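Local coordinates for protein nodulation fucosyltransferase NodZ (Bradyrhizobium sp., PDB 2HHC) that belongs to the nodulation protein Z family and has the two-domain architecture of the GT-B clan of glycosyltransferases, at residues 24-27 and 28-32; 164-168 and 169-173. One frame throughout, in Å; residues are numbered along the deposited sequence. Where two conformers were deposited one is given.

Overall arrangement
Interactions 1 and 2 lie on opposite sides of the chain's centre, their own centres 36 Å apart and their nearest atoms about 25 Å apart, without touching. Residues 24-32 come first and form the C-terminal half of helix 15-32, which connects the parallel strands 6-10 and 35-39 of one mixed sheet. Residues 164-173 follow much later and lead from helix 152-166 into strand 170-176, an inner strand of the second mixed sheet. Each contact thus belongs to a different alpha/beta half of the chain, as expected for the paired Rossmann-like domains of a GT-B protein: the first packs a crossover helix, the second joins a helix to its strand.

Interaction 1 (24-27 and 28-32); sequences SAWS and YAQRT
Trp26 and Gln30, one turn apart on helix 15-32, run side by side and point the same way. The Gln30 CB lies over one face of the indole, 4.3 Å from the centroid of the six-membered ring in a CH-pi contact. With CG anti to the backbone N (chi1 -165°) and an extended chain beyond it, the Gln30 conformer described here brings CD and NE2 beside Trp26 CZ2 and CH2, the amide and ring planes 43° apart; how closely NE2 approaches is doubtful, since the residue has a second conformer. The indole's polar atom is satisfied elsewhere: NE1 donates to the carbonyl of Ile64.

Beneath these side chains the i to i+4 backbone bonds run unbroken from Ser24 O to Thr32 N; the one from Ala29 N to Ala25 O measures 2.9 Å. Tyr28 O is gripped twice, by Thr32 N and by Thr32 OG1, which reach it from opposite faces of its carbonyl plane. The side-chain bond, Thr32 OG1 to Tyr28 O, is 2.8 Å long. Of the other polar ends, Ser24 OG bonds to Leu132 O, Tyr28 OH accepts from Ser121 N, and Arg31 NH2 makes a weak bond to Ala117 O.

This is packing of the crossover helix in the beta-alpha-beta unit 6-10, 15-32, 35-39. Ala25, Tyr28 and Ala29 rest on strand 6-10, whereas Trp26 touches Val67 of strand 67-70 and Ala140, Leu143 and Ile144 of helix 138-147.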
loop_
_atom_site.group_PDB
_atom_site.type_symbol
_atom_site.label_atom_id
_atom_site.label_comp_id
_atom_site.label_asym_id
_atom_site.label_seq_id
_atom_site.Cartn_x
_atom_site.Cartn_y
_atom_site.Cartn_z
ATOM N N SER A 24 -9.302 3.483 4.855
ATOM C CA SER A 24 -9.794 4.241 6.015
ATOM C C SER A 24 -10.720 5.398 5.626
ATOM O O SER A 24 -11.777 5.578 6.265
ATOM C CB SER A 24 -8.632 4.704 6.863
ATOM O OG SER A 24 -7.922 3.582 7.374
ATOM N N ALA A 25 -10.283 6.155 4.645
ATOM C CA ALA A 25 -11.112 7.268 4.124
ATOM C C ALA A 25 -12.441 6.710 3.567
ATOM O O ALA A 25 -13.520 7.269 3.862
ATOM C CB ALA A 25 -10.370 7.994 3.057
ATOM N N TRP A 26 -12.369 5.624 2.816
ATOM C CA TRP A 26 -13.546 4.988 2.212
ATOM C C TRP A 26 -14.548 4.614 3.320
ATOM O O TRP A 26 -15.753 4.800 3.211
ATOM C CB TRP A 26 -13.117 3.744 1.359
ATOM C CG TRP A 26 -14.356 3.022 0.870
ATOM C CD1 TRP A 26 -15.076 3.278 -0.252
ATOM C CD2 TRP A 26 -15.062 2.003 1.581
ATOM N NE1 TRP A 26 -16.151 2.449 -0.305
ATOM C CE2 TRP A 26 -16.211 1.695 0.840
ATOM C CE3 TRP A 26 -14.818 1.328 2.797
ATOM C CZ2 TRP A 26 -17.117 0.717 1.253
ATOM C CZ3 TRP A 26 -15.715 0.389 3.222
ATOM C CH2 TRP A 26 -16.847 0.093 2.470
ATOM N N SER A 27 -14.045 4.030 4.399
ATOM C CA SER A 27 -14.896 3.528 5.441
ATOM C C SER A 27 -15.665 4.690 6.084
ATOM O O SER A 27 -16.842 4.571 6.357
ATOM C CB SER A 27 -14.043 2.796 6.471
ATOM O OG SER A 27 -14.844 2.386 7.553
ATOM N N TYR A 28 -15.006 5.818 6.303
ATOM C CA TYR A 28 -15.693 6.971 6.889
ATOM C C TYR A 28 -16.703 7.573 5.904
ATOM O O TYR A 28 -17.820 7.930 6.310
ATOM C CB TYR A 28 -14.729 8.038 7.375
ATOM C CG TYR A 28 -15.369 9.041 8.281
ATOM C CD1 TYR A 28 -15.759 8.687 9.553
ATOM C CD2 TYR A 28 -15.602 10.359 7.863
ATOM C CE1 TYR A 28 -16.373 9.576 10.393
ATOM C CE2 TYR A 28 -16.225 11.280 8.714
ATOM C CZ TYR A 28 -16.595 10.875 9.983
ATOM O OH TYR A 28 -17.208 11.737 10.890
ATOM N N ALA A 29 -16.347 7.621 4.627
ATOM C CA ALA A 29 -17.287 8.083 3.579
ATOM C C ALA A 29 -18.536 7.197 3.540
ATOM O O ALA A 29 -19.671 7.676 3.406
ATOM C CB ALA A 29 -16.618 8.095 2.244
ATOM N N GLN A 30 -18.361 5.895 3.674
ATOM C CA GLN A 30 -19.489 4.983 3.645
ATOM C C GLN A 30 -20.384 5.218 4.860
ATOM O O GLN A 30 -21.610 5.316 4.756
ATOM C CB GLN A 30 -19.131 3.463 3.540
ATOM C CG GLN A 30 -20.389 2.605 3.140
ATOM C CD GLN A 30 -20.316 1.043 3.284
ATOM O OE1 GLN A 30 -21.036 0.286 2.570
ATOM N NE2 GLN A 30 -19.514 0.582 4.214
ATOM N N ARG A 31 -19.761 5.353 6.022
ATOM C CA ARG A 31 -20.510 5.426 7.281
ATOM C C ARG A 31 -21.357 6.704 7.271
ATOM O O ARG A 31 -22.479 6.721 7.776
ATOM C CB ARG A 31 -19.511 5.432 8.454
ATOM C CG ARG A 31 -20.102 5.476 9.856
ATOM C CD ARG A 31 -19.055 5.941 10.907
ATOM N NE ARG A 31 -19.656 6.928 11.793
ATOM C CZ ARG A 31 -19.011 7.628 12.732
ATOM N NH1 ARG A 31 -17.718 7.433 12.972
ATOM N NH2 ARG A 31 -19.687 8.513 13.454
ATOM N N THR A 32 -20.800 7.777 6.684
ATOM C CA THR A 32 -21.402 9.095 6.826
ATOM C C THR A 32 -22.084 9.682 5.582
ATOM O O THR A 32 -22.509 10.843 5.610
ATOM C CB THR A 32 -20.435 10.137 7.401
ATOM O OG1 THR A 32 -19.340 10.313 6.508
ATOM C CG2 THR A 32 -19.902 9.735 8.787
#

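Interaction 2 (164-168 and 169-173); sequences EHFSG and HSIIG
Phe166 and His169 are the ends of a type II beta turn that leads from helix 152-166 into strand 170-176, a helix-to-strand connection of an alpha/beta domain. The turn is closed by His169 N donating to Phe166 O at 3.0 Å, from above the carbonyl plane. Gly168 is at position i+2 with a positive phi, where a CB would press against the preceding carbonyl oxygen.

Beyond the turn, Ile171 points back to the helix end and crosses the Phe166 side chain at about a right angle. Its CG1 sits over one face of the ring, offset toward the rim and 3.6 Å from Phe166 CD2, a CH-pi contact; CG2 spreads along the same rim, near CE2 and CZ. CD1, at the end of the CG1 branch, turns from the ring to the helix backbone, 3.6 Å from His165 O. A chi1 of -55° turns CG1 away from the isoleucine's own carbonyl carbon and leaves CG2 anti to the backbone N. The Phe166 ring also meets Phe220 of strand 217-223 edge-to-face, while His165 stacks with Phe240.

His169 has two conformers; in the one described, CG lies beside the backbone N, and chi1 together with chi2 (83°) brings ND1 3.2 Å from Ser167 O. The bond is nearly straight at 166°, the oxygen lying close to the ring plane while the donor stands above the Ser167 carbonyl plane.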
loop_
_atom_site.group_PDB
_atom_site.type_symbol
_atom_site.label_atom_id
_atom_site.label_comp_id
_atom_site.label_asym_id
_atom_site.label_seq_id
_atom_site.Cartn_x
_atom_site.Cartn_y
_atom_site.Cartn_z
ATOM N N GLU A 164 5.113 -17.445 -16.196
ATOM C CA GLU A 164 6.516 -17.769 -16.415
ATOM C C GLU A 164 7.186 -18.380 -15.196
ATOM O O GLU A 164 8.117 -19.156 -15.357
ATOM C CB GLU A 164 7.283 -16.511 -16.862
ATOM C CG GLU A 164 6.977 -16.109 -18.264
ATOM C CD GLU A 164 7.161 -14.640 -18.577
ATOM O OE1 GLU A 164 7.590 -13.867 -17.667
ATOM O OE2 GLU A 164 6.795 -14.266 -19.729
ATOM N N HIS A 165 6.730 -18.068 -13.989
ATOM C CA HIS A 165 7.462 -18.431 -12.736
ATOM C C HIS A 165 6.590 -19.061 -11.646
ATOM O O HIS A 165 7.073 -19.927 -10.899
ATOM C CB HIS A 165 8.097 -17.187 -12.113
ATOM C CG HIS A 165 9.037 -16.468 -13.011
ATOM N ND1 HIS A 165 10.326 -16.925 -13.245
ATOM C CD2 HIS A 165 8.902 -15.321 -13.711
ATOM C CE1 HIS A 165 10.915 -16.097 -14.091
ATOM N NE2 HIS A 165 10.076 -15.115 -14.382
ATOM N N PHE A 166 5.361 -18.608 -11.509
ATOM C CA PHE A 166 4.449 -18.983 -10.428
ATOM C C PHE A 166 3.622 -20.246 -10.736
ATOM O O PHE A 166 3.459 -21.123 -9.866
ATOM C CB PHE A 166 3.497 -17.848 -10.108
ATOM C CG PHE A 166 4.067 -16.764 -9.278
ATOM C CD1 PHE A 166 5.035 -15.926 -9.774
ATOM C CD2 PHE A 166 3.627 -16.586 -7.979
ATOM C CE1 PHE A 166 5.570 -14.858 -8.948
ATOM C CE2 PHE A 166 4.140 -15.612 -7.211
ATOM C CZ PHE A 166 5.106 -14.758 -7.686
ATOM N N SER A 167 3.080 -20.347 -11.952
ATOM C CA SER A 167 2.261 -21.466 -12.326
ATOM C C SER A 167 3.057 -22.759 -12.188
ATOM O O SER A 167 4.193 -22.870 -12.624
ATOM C CB SER A 167 1.759 -21.268 -13.769
ATOM O OG SER A 167 1.012 -22.388 -14.178
ATOM N N GLY A 168 2.437 -23.750 -11.566
ATOM C CA GLY A 168 3.055 -25.045 -11.410
ATOM C C GLY A 168 3.944 -25.154 -10.201
ATOM O O GLY A 168 4.490 -26.207 -9.947
ATOM N N HIS A 169 4.089 -24.055 -9.455
ATOM C CA HIS A 169 5.078 -23.975 -8.379
ATOM C C HIS A 169 4.493 -23.419 -7.092
ATOM O O HIS A 169 3.429 -22.832 -7.093
ATOM C CB HIS A 169 6.260 -23.117 -8.831
ATOM C CG HIS A 169 7.137 -23.782 -9.851
ATOM N ND1 HIS A 169 6.853 -23.790 -11.200
ATOM C CD2 HIS A 169 8.275 -24.505 -9.704
ATOM C CE1 HIS A 169 7.788 -24.474 -11.840
ATOM N NE2 HIS A 169 8.668 -24.908 -10.956
ATOM N N SER A 170 5.196 -23.655 -5.981
ATOM C CA SER A 170 4.847 -23.070 -4.703
ATOM C C SER A 170 5.894 -22.001 -4.448
ATOM O O SER A 170 7.094 -22.323 -4.326
ATOM C CB SER A 170 4.918 -24.122 -3.582
ATOM O OG SER A 170 3.795 -24.990 -3.676
ATOM N N ILE A 171 5.467 -20.740 -4.391
ATOM C CA ILE A 171 6.426 -19.646 -4.332
ATOM C C ILE A 171 6.525 -19.101 -2.926
ATOM O O ILE A 171 5.518 -18.781 -2.277
ATOM C CB ILE A 171 6.045 -18.522 -5.321
ATOM C CG1 ILE A 171 5.899 -19.068 -6.737
ATOM C CG2 ILE A 171 7.033 -17.373 -5.282
ATOM C CD1 ILE A 171 7.047 -19.791 -7.312
ATOM N N ILE A 172 7.759 -18.954 -2.485
ATOM C CA ILE A 172 8.060 -18.253 -1.255
ATOM C C ILE A 172 8.437 -16.830 -1.663
ATOM O O ILE A 172 9.513 -16.599 -2.291
ATOM C CB ILE A 172 9.227 -18.911 -0.524
ATOM C CG1 ILE A 172 8.815 -20.294 -0.067
ATOM C CG2 ILE A 172 9.622 -18.099 0.708
ATOM C CD1 ILE A 172 9.990 -21.184 0.349
ATOM N N GLY A 173 7.599 -15.865 -1.278
ATOM C CA GLY A 173 7.922 -14.461 -1.546
ATOM C C GLY A 173 8.703 -13.827 -0.415
ATOM O O GLY A 173 8.478 -14.128 0.793
#